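Local coordinates for possible acyl-[acyl-carrier protein] desaturase DESA2 (acyl-[acp] desaturase) (stearoyl-acp desaturase) (Mycobacterium tuberculosis, PDB 1ZA0) that may introduce a double bond into acyl chains carried by acyl carrier protein during mycobacterial fatty acid biosynthesis, probably as a di-iron enzyme of the ferritin-like type, at residues D27-P39 with I177-R191. Sequence-based numbering, arbitrary orientation. Where two conformers were deposited one is given.
With MN (manganese (II) ion), chain B; EDO (1,2-ethanediol), chain C.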
ATOM      1  N   ASP A  27       4.546  15.896 -13.450  1.00 41.36           N
ATOM      2  CA  ASP A  27       3.942  16.304 -14.740  1.00 41.94           C
ATOM      3  C   ASP A  27       2.745  15.450 -15.113  1.00 41.55           C
ATOM      4  O   ASP A  27       1.926  15.845 -15.909  1.00 42.18           O
ATOM      5  CB  ASP A  27       4.960  16.228 -15.917  1.00 43.71           C
ATOM      6  CG  ASP A  27       6.146  17.261 -15.800  1.00 47.79           C
ATOM      7  OD1 ASP A  27       6.185  18.176 -14.923  1.00 48.12           O
ATOM      8  OD2 ASP A  27       7.143  17.172 -16.567  1.00 57.39           O
ATOM      9  N   THR A  28       2.658  14.256 -14.559  1.00 40.35           N
ATOM     10  CA  THR A  28       1.508  13.365 -14.770  1.00 39.79           C
ATOM     11  C   THR A  28       0.563  13.265 -13.544  1.00 39.92           C
ATOM     12  O   THR A  28      -0.334  12.449 -13.529  1.00 40.03           O
ATOM     13  CB  THR A  28       1.967  11.966 -15.198  1.00 39.18           C
ATOM     14  OG1 THR A  28       2.840  11.381 -14.211  1.00 35.46           O
ATOM     15  CG2 THR A  28       2.827  12.066 -16.588  1.00 39.85           C
ATOM     16  N   GLU A  29       0.782  14.102 -12.538  1.00 39.39           N
ATOM     17  CA  GLU A  29      -0.063  14.098 -11.337  1.00 39.34           C
ATOM     18  C   GLU A  29      -1.531  14.410 -11.702  1.00 39.60           C
ATOM     19  O   GLU A  29      -1.829  15.140 -12.672  1.00 38.76           O
ATOM     20  CB  GLU A  29       0.456  15.098 -10.326  1.00 39.06           C
ATOM     21  CG  GLU A  29       0.217  16.550 -10.674  1.00 37.28           C
ATOM     22  CD  GLU A  29       0.970  17.494  -9.760  1.00 40.34           C
ATOM     23  OE1 GLU A  29       1.769  17.050  -8.876  1.00 35.13           O
ATOM     24  OE2 GLU A  29       0.784  18.723  -9.931  1.00 46.16           O
ATOM     25  N   ASP A  30      -2.450  13.812 -10.952  1.00 37.96           N
ATOM     26  CA  ASP A  30      -3.888  14.111 -11.102  1.00 37.55           C
ATOM     27  C   ASP A  30      -4.487  14.060  -9.677  1.00 35.99           C
ATOM     28  O   ASP A  30      -4.964  13.005  -9.230  1.00 34.62           O
ATOM     29  CB  ASP A  30      -4.519  13.051 -12.007  1.00 38.78           C
ATOM     30  CG  ASP A  30      -6.003  13.301 -12.272  1.00 42.40           C
ATOM     31  OD1 ASP A  30      -6.529  14.425 -12.059  1.00 45.70           O
ATOM     32  OD2 ASP A  30      -6.728  12.381 -12.703  1.00 49.68           O
ATOM     33  N   ILE A  31      -4.409  15.199  -9.009  1.00 34.78           N
ATOM     34  CA  ILE A  31      -4.493  15.356  -7.555  1.00 36.05           C
ATOM     35  C   ILE A  31      -5.901  15.131  -7.122  1.00 32.96           C
ATOM     36  O   ILE A  31      -6.781  15.581  -7.751  1.00 32.98           O
ATOM     37  CB  ILE A  31      -3.969  16.786  -7.132  1.00 37.50           C
ATOM     38  CG1 ILE A  31      -2.478  16.928  -7.446  1.00 39.76           C
ATOM     39  CG2 ILE A  31      -4.188  17.130  -5.646  1.00 38.25           C
ATOM     40  CD1 ILE A  31      -1.627  15.749  -7.089  1.00 42.06           C
ATOM     41  N   TRP A  32      -6.081  14.355  -6.069  1.00 32.02           N
ATOM     42  CA  TRP A  32      -7.394  14.173  -5.424  1.00 30.01           C
ATOM     43  C   TRP A  32      -7.293  14.513  -3.928  1.00 30.35           C
ATOM     44  O   TRP A  32      -6.210  14.588  -3.381  1.00 29.87           O
ATOM     45  CB  TRP A  32      -7.899  12.745  -5.641  1.00 30.05           C
ATOM     46  CG  TRP A  32      -7.073  11.658  -5.040  1.00 26.90           C
ATOM     47  CD1 TRP A  32      -5.916  11.122  -5.530  1.00 28.05           C
ATOM     48  CD2 TRP A  32      -7.402  10.875  -3.878  1.00 27.81           C
ATOM     49  NE1 TRP A  32      -5.481  10.079  -4.733  1.00 30.31           N
ATOM     50  CE2 TRP A  32      -6.376   9.905  -3.710  1.00 24.06           C
ATOM     51  CE3 TRP A  32      -8.459  10.902  -2.954  1.00 27.52           C
ATOM     52  CZ2 TRP A  32      -6.367   9.003  -2.675  1.00 27.04           C
ATOM     53  CZ3 TRP A  32      -8.452  10.003  -1.938  1.00 30.03           C
ATOM     54  CH2 TRP A  32      -7.397   9.069  -1.783  1.00 27.49           C
ATOM     55  N   PHE A  33      -8.456  14.768  -3.303  1.00 29.91           N
ATOM     56  CA  PHE A  33      -8.557  15.121  -1.885  1.00 30.43           C
ATOM     57  C   PHE A  33      -9.410  14.076  -1.191  1.00 29.42           C
ATOM     58  O   PHE A  33     -10.389  13.639  -1.742  1.00 29.40           O
ATOM     59  CB  PHE A  33      -9.158  16.532  -1.767  1.00 30.60           C
ATOM     60  CG  PHE A  33      -8.358  17.561  -2.474  1.00 34.27           C
ATOM     61  CD1 PHE A  33      -7.224  18.102  -1.871  1.00 35.20           C
ATOM     62  CD2 PHE A  33      -8.711  17.998  -3.769  1.00 38.01           C
ATOM     63  CE1 PHE A  33      -6.454  19.055  -2.558  1.00 35.65           C
ATOM     64  CE2 PHE A  33      -7.911  18.931  -4.457  1.00 41.92           C
ATOM     65  CZ  PHE A  33      -6.806  19.456  -3.849  1.00 38.72           C
ATOM     66  N   ALA A  34      -8.937  13.617  -0.032  1.00 27.85           N
ATOM     67  CA  ALA A  34      -9.602  12.664   0.793  1.00 28.42           C
ATOM     68  C   ALA A  34     -11.066  13.108   1.037  1.00 29.73           C
ATOM     69  O   ALA A  34     -11.990  12.279   0.928  1.00 28.86           O
ATOM     70  CB  ALA A  34      -8.807  12.526   2.144  1.00 28.41           C
ATOM     71  N   HIS A  35     -11.263  14.387   1.355  1.00 29.14           N
ATOM     72  CA  HIS A  35     -12.587  14.889   1.739  1.00 31.34           C
ATOM     73  C   HIS A  35     -13.619  14.773   0.610  1.00 32.43           C
ATOM     74  O   HIS A  35     -14.804  14.749   0.858  1.00 31.33           O
ATOM     75  CB  HIS A  35     -12.535  16.315   2.310  1.00 31.01           C
ATOM     76  CG  HIS A  35     -12.195  17.359   1.304  1.00 34.25           C
ATOM     77  ND1 HIS A  35     -10.966  17.975   1.269  1.00 33.81           N
ATOM     78  CD2 HIS A  35     -12.905  17.870   0.274  1.00 33.71           C
ATOM     79  CE1 HIS A  35     -10.947  18.832   0.264  1.00 33.17           C
ATOM     80  NE2 HIS A  35     -12.093  18.761  -0.375  1.00 30.96           N
ATOM     81  N   ASP A  36     -13.145  14.631  -0.620  1.00 33.05           N
ATOM     82  CA  ASP A  36     -14.040  14.480  -1.743  1.00 33.12           C
ATOM     83  C   ASP A  36     -14.566  13.069  -1.856  1.00 32.44           C
ATOM     84  O   ASP A  36     -15.416  12.850  -2.670  1.00 35.44           O
ATOM     85  CB  ASP A  36     -13.310  14.848  -3.051  1.00 34.05           C
ATOM     86  CG  ASP A  36     -13.200  16.335  -3.278  1.00 35.97           C
ATOM     87  OD1 ASP A  36     -14.019  17.134  -2.741  1.00 35.94           O
ATOM     88  OD2 ASP A  36     -12.298  16.806  -4.003  1.00 40.46           O
ATOM     89  N   TYR A  37     -14.024  12.092  -1.129  1.00 30.39           N
ATOM     90  CA  TYR A  37     -14.508  10.726  -1.148  1.00 30.02           C
ATOM     91  C   TYR A  37     -15.227  10.311   0.122  1.00 29.61           C
ATOM     92  O   TYR A  37     -15.434   9.093   0.411  1.00 27.91           O
ATOM     93  CB  TYR A  37     -13.343   9.777  -1.457  1.00 30.67           C
ATOM     94  CG  TYR A  37     -12.981   9.877  -2.915  1.00 29.97           C
ATOM     95  CD1 TYR A  37     -13.619   9.026  -3.870  1.00 27.55           C
ATOM     96  CD2 TYR A  37     -12.076  10.844  -3.371  1.00 32.15           C
ATOM     97  CE1 TYR A  37     -13.324   9.138  -5.228  1.00 30.27           C
ATOM     98  CE2 TYR A  37     -11.760  10.950  -4.722  1.00 33.75           C
ATOM     99  CZ  TYR A  37     -12.389  10.105  -5.647  1.00 33.17           C
ATOM    100  OH  TYR A  37     -12.109  10.246  -6.953  1.00 32.38           O
ATOM    101  N   VAL A  38     -15.630  11.321   0.888  1.00 27.71           N
ATOM    102  CA  VAL A  38     -16.305  11.045   2.187  1.00 28.88           C
ATOM    103  C   VAL A  38     -17.732  11.614   2.181  1.00 28.31           C
ATOM    104  O   VAL A  38     -17.898  12.788   2.026  1.00 28.71           O
ATOM    105  CB  VAL A  38     -15.495  11.653   3.381  1.00 27.66           C
ATOM    106  CG1 VAL A  38     -16.174  11.377   4.703  1.00 25.51           C
ATOM    107  CG2 VAL A  38     -14.084  11.047   3.390  1.00 25.46           C
ATOM    108  N   PRO A  39     -18.755  10.764   2.326  1.00 28.96           N
ATOM    109  CA  PRO A  39     -20.145  11.231   2.259  1.00 29.69           C
ATOM    110  C   PRO A  39     -20.586  11.776   3.597  1.00 28.90           C
ATOM    111  O   PRO A  39     -21.311  11.114   4.345  1.00 30.51           O
ATOM    112  CB  PRO A  39     -20.941   9.939   1.915  1.00 29.77           C
ATOM    113  CG  PRO A  39     -20.137   8.852   2.564  1.00 30.37           C
ATOM    114  CD  PRO A  39     -18.682   9.308   2.482  1.00 29.42           C
ATOM    115  N   ILE A 177     -18.843   5.192  -3.962  1.00 29.88           N
ATOM    116  CA  ILE A 177     -17.952   6.116  -3.255  1.00 29.92           C
ATOM    117  C   ILE A 177     -16.681   5.421  -2.825  1.00 27.77           C
ATOM    118  O   ILE A 177     -15.613   5.834  -3.233  1.00 28.34           O
ATOM    119  CB  ILE A 177     -18.640   6.756  -2.044  1.00 30.72           C
ATOM    120  CG1 ILE A 177     -19.952   7.449  -2.453  1.00 34.18           C
ATOM    121  CG2 ILE A 177     -17.710   7.810  -1.415  1.00 30.41           C
ATOM    122  CD1 ILE A 177     -19.805   8.216  -3.671  1.00 41.86           C
ATOM    123  N   LEU A 178     -16.797   4.318  -2.090  1.00 27.11           N
ATOM    124  CA  LEU A 178     -15.650   3.546  -1.637  1.00 27.69           C
ATOM    125  C   LEU A 178     -14.831   2.927  -2.750  1.00 28.41           C
ATOM    126  O   LEU A 178     -13.569   2.900  -2.681  1.00 25.56           O
ATOM    127  CB  LEU A 178     -16.008   2.525  -0.599  1.00 25.85           C
ATOM    128  CG  LEU A 178     -14.817   1.769   0.077  1.00 25.31           C
ATOM    129  CD1 LEU A 178     -13.880   2.573   0.962  1.00 25.70           C
ATOM    130  CD2 LEU A 178     -15.264   0.574   0.928  1.00 24.65           C
ATOM    131  N   ALA A 179     -15.526   2.493  -3.797  1.00 26.80           N
ATOM    132  CA  ALA A 179     -14.862   1.938  -4.946  1.00 27.89           C
ATOM    133  C   ALA A 179     -13.966   3.021  -5.569  1.00 28.12           C
ATOM    134  O   ALA A 179     -12.846   2.742  -5.911  1.00 30.64           O
ATOM    135  CB  ALA A 179     -15.858   1.387  -5.961  1.00 27.14           C
ATOM    136  N   GLY A 180     -14.479   4.227  -5.712  1.00 26.81           N
ATOM    137  CA  GLY A 180     -13.743   5.380  -6.177  1.00 27.96           C
ATOM    138  C   GLY A 180     -12.507   5.720  -5.359  1.00 27.83           C
ATOM    139  O   GLY A 180     -11.423   5.978  -5.898  1.00 25.94           O
ATOM    140  N   LEU A 181     -12.679   5.671  -4.061  1.00 27.76           N
ATOM    141  CA  LEU A 181     -11.606   5.953  -3.102  1.00 28.73           C
ATOM    142  C   LEU A 181     -10.476   4.940  -3.222  1.00 28.47           C
ATOM    143  O   LEU A 181      -9.284   5.305  -3.352  1.00 26.55           O
ATOM    144  CB  LEU A 181     -12.193   5.928  -1.689  1.00 28.19           C
ATOM    145  CG  LEU A 181     -11.283   6.413  -0.534  1.00 32.49           C
ATOM    146  CD1 LEU A 181     -12.185   6.609   0.685  1.00 34.67           C
ATOM    147  CD2 LEU A 181     -10.263   5.423  -0.185  1.00 36.65           C
ATOM    148  N   ILE A 182     -10.825   3.646  -3.166  1.00 27.87           N
ATOM    149  CA  ILE A 182      -9.839   2.618  -3.264  1.00 28.09           C
ATOM    150  C   ILE A 182      -9.145   2.611  -4.647  1.00 29.60           C
ATOM    151  O   ILE A 182      -7.950   2.353  -4.734  1.00 28.70           O
ATOM    152  CB  ILE A 182     -10.368   1.211  -2.924  1.00 29.20           C
ATOM    153  CG1 ILE A 182     -10.983   1.166  -1.502  1.00 29.55           C
ATOM    154  CG2 ILE A 182      -9.240   0.210  -3.003  1.00 28.12           C
ATOM    155  CD1 ILE A 182      -9.965   1.493  -0.321  1.00 28.95           C
ATOM    156  N   ASP A 183      -9.899   2.863  -5.695  1.00 29.25           N
ATOM    157  CA  ASP A 183      -9.293   2.989  -7.018  1.00 31.32           C
ATOM    158  C   ASP A 183      -8.270   4.163  -7.066  1.00 30.16           C
ATOM    159  O   ASP A 183      -7.229   4.015  -7.699  1.00 28.56           O
ATOM    160  CB  ASP A 183     -10.410   3.224  -8.011  1.00 31.91           C
ATOM    161  CG  ASP A 183      -9.927   3.543  -9.372  1.00 35.80           C
ATOM    162  OD1 ASP A 183      -9.550   2.587 -10.097  1.00 42.20           O
ATOM    163  OD2 ASP A 183      -9.940   4.701  -9.786  1.00 37.38           O
ATOM    164  N   ARG A 184      -8.570   5.314  -6.449  1.00 29.90           N
ATOM    165  CA  ARG A 184      -7.578   6.419  -6.372  1.00 30.52           C
ATOM    166  C   ARG A 184      -6.305   5.953  -5.678  1.00 28.82           C
ATOM    167  O   ARG A 184      -5.194   6.227  -6.162  1.00 29.49           O
ATOM    168  CB  ARG A 184      -8.119   7.698  -5.698  0.50 30.29           C
ATOM    169  CG  ARG A 184      -9.055   8.561  -6.524  0.50 31.39           C
ATOM    170  CD  ARG A 184      -8.452   9.317  -7.761  0.50 34.76           C
ATOM    171  NE  ARG A 184      -9.409  10.329  -8.237  0.50 37.23           N
ATOM    172  CZ  ARG A 184      -9.136  11.455  -8.915  0.50 39.77           C
ATOM    173  NH1 ARG A 184     -10.142  12.261  -9.248  0.50 41.74           N
ATOM    174  NH2 ARG A 184      -7.897  11.780  -9.270  0.50 39.45           N
ATOM    175  N   ILE A 185      -6.458   5.291  -4.537  1.00 27.78           N
ATOM    176  CA  ILE A 185      -5.335   4.749  -3.772  1.00 28.11           C
ATOM    177  C   ILE A 185      -4.507   3.757  -4.606  1.00 29.22           C
ATOM    178  O   ILE A 185      -3.225   3.845  -4.649  1.00 26.34           O
ATOM    179  CB  ILE A 185      -5.813   4.075  -2.485  1.00 28.02           C
ATOM    180  CG1 ILE A 185      -6.417   5.107  -1.523  1.00 29.87           C
ATOM    181  CG2 ILE A 185      -4.662   3.333  -1.789  1.00 28.98           C
ATOM    182  CD1 ILE A 185      -6.912   4.463  -0.183  1.00 31.17           C
ATOM    183  N   ALA A 186      -5.216   2.848  -5.302  1.00 27.97           N
ATOM    184  CA  ALA A 186      -4.546   1.845  -6.144  1.00 27.63           C
ATOM    185  C   ALA A 186      -3.661   2.519  -7.203  1.00 27.23           C
ATOM    186  O   ALA A 186      -2.539   2.040  -7.432  1.00 26.55           O
ATOM    187  CB  ALA A 186      -5.514   0.964  -6.811  1.00 28.13           C
ATOM    188  N   ARG A 187      -4.181   3.552  -7.845  1.00 27.32           N
ATOM    189  CA  ARG A 187      -3.448   4.317  -8.857  1.00 28.20           C
ATOM    190  C   ARG A 187      -2.206   5.035  -8.311  1.00 28.85           C
ATOM    191  O   ARG A 187      -1.155   5.122  -8.998  1.00 28.72           O
ATOM    192  CB  ARG A 187      -4.354   5.303  -9.545  1.00 29.18           C
ATOM    193  CG  ARG A 187      -5.406   4.656 -10.383  1.00 30.48           C
ATOM    194  CD  ARG A 187      -6.397   5.625 -11.023  1.00 37.44           C
ATOM    195  NE  ARG A 187      -7.601   4.893 -11.460  1.00 41.36           N
ATOM    196  CZ  ARG A 187      -7.660   4.121 -12.545  1.00 46.16           C
ATOM    197  NH1 ARG A 187      -6.610   4.040 -13.399  1.00 44.48           N
ATOM    198  NH2 ARG A 187      -8.788   3.471 -12.818  1.00 45.41           N
ATOM    199  N   ASP A 188      -2.295   5.523  -7.086  1.00 27.56           N
ATOM    200  CA  ASP A 188      -1.141   6.076  -6.397  1.00 26.35           C
ATOM    201  C   ASP A 188      -0.144   4.981  -6.115  1.00 27.32           C
ATOM    202  O   ASP A 188       1.039   5.193  -6.336  1.00 27.22           O
ATOM    203  CB  ASP A 188      -1.512   6.784  -5.085  1.00 26.80           C
ATOM    204  CG  ASP A 188      -2.189   8.106  -5.289  1.00 26.71           C
ATOM    205  OD1 ASP A 188      -2.093   8.773  -6.368  1.00 28.11           O
ATOM    206  OD2 ASP A 188      -2.864   8.605  -4.357  1.00 26.03           O
ATOM    207  N   GLU A 189      -0.584   3.798  -5.683  1.00 25.73           N
ATOM    208  CA  GLU A 189       0.322   2.745  -5.372  1.00 26.96           C
ATOM    209  C   GLU A 189       1.110   2.248  -6.625  1.00 27.23           C
ATOM    210  O   GLU A 189       2.291   1.894  -6.495  1.00 25.84           O
ATOM    211  CB  GLU A 189      -0.374   1.531  -4.730  1.00 27.11           C
ATOM    212  CG  GLU A 189      -1.218   1.837  -3.500  1.00 30.93           C
ATOM    213  CD  GLU A 189      -0.412   2.193  -2.264  1.00 34.05           C
ATOM    214  OE1 GLU A 189      -0.555   1.446  -1.230  1.00 40.24           O
ATOM    215  OE2 GLU A 189       0.289   3.236  -2.282  1.00 31.47           O
ATOM    216  N   VAL A 190       0.461   2.246  -7.791  1.00 27.73           N
ATOM    217  CA  VAL A 190       1.134   1.930  -9.049  1.00 28.67           C
ATOM    218  C   VAL A 190       2.303   2.913  -9.308  1.00 27.15           C
ATOM    219  O   VAL A 190       3.424   2.520  -9.713  1.00 26.73           O
ATOM    220  CB  VAL A 190       0.122   1.849 -10.208  1.00 28.33           C
ATOM    221  CG1 VAL A 190       0.820   1.876 -11.600  1.00 30.17           C
ATOM    222  CG2 VAL A 190      -0.796   0.601 -10.044  1.00 28.40           C
ATOM    223  N   ARG A 191       2.001   4.162  -9.080  1.00 27.35           N
ATOM    224  CA  ARG A 191       2.959   5.241  -9.196  1.00 27.58           C
ATOM    225  C   ARG A 191       4.098   5.157  -8.194  1.00 27.92           C
ATOM    226  O   ARG A 191       5.270   5.400  -8.551  1.00 28.11           O
ATOM    227  CB  ARG A 191       2.242   6.580  -9.151  1.00 28.45           C
ATOM    228  CG  ARG A 191       1.447   6.836 -10.373  1.00 28.75           C
ATOM    229  CD  ARG A 191       0.426   7.968 -10.217  1.00 28.05           C
ATOM    230  NE  ARG A 191       0.960   9.260  -9.788  1.00 25.82           N
ATOM    231  CZ  ARG A 191       1.504  10.168 -10.614  1.00 30.12           C
ATOM    232  NH1 ARG A 191       1.714   9.884 -11.887  1.00 32.27           N
ATOM    233  NH2 ARG A 191       1.910  11.348 -10.161  1.00 31.70           N
TER
HETATM  234 MN    MN B 888       2.161   3.557  -1.463  1.00 29.89          MN
HETATM  235  C1  EDO C 980      -2.851  12.291  -4.223  1.00 32.50           C
HETATM  236  O1  EDO C 980      -3.603  13.395  -4.636  1.00 32.55           O
HETATM  237  C2  EDO C 980      -1.973  11.806  -5.358  1.00 32.72           C
HETATM  238  O2  EDO C 980      -2.712  11.430  -6.503  1.00 30.17           O
HETATM  239  O   HOH W   1      -5.418  10.371  -9.164  1.00 30.38           O
HETATM  240  O   HOH W   2       2.055   2.043   0.086  1.00 28.28           O
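W32 meets R184 and Y37 meets L181 where the mostly irregular segment 27-39 runs along helix 176-206 in the opposite sense, its CA atoms closing from 9.5 Å at E29–D188 to 5.9 Å at Y37–L181. The W32 indole lies with one face on R184, whose CB stands 3.6 Å from the centroid of the five-membered ring in a CH-pi contact. With chi1 at 63°, the ring drops toward the helix; its NE1 donates, nearly in the ring plane, to D188 OD2 (3.0 Å) on the syn side, tilted 32° out of the carboxylate plane. In the conformer described, one of two, R184 bends at chi2 (-69°), laying its guanidinium over W32 CB while NE donates to Y37 OH at 3.0 Å and a water links NH2 to D30 O. The Y37 ring packs on the backbone of G180 and L181. R191 NH1 donates to T28 OG1, also hydrogen-bonded to R24 O, and R191 NH2 bonds H25 O. D188 OD2 also accepts from H110, a probable iron ligand; D188, held by W32, is thus probably second-shell to a di-iron site in this ferritin-like four-helix bundle, where E189 binds manganese with E107, E159 and H192.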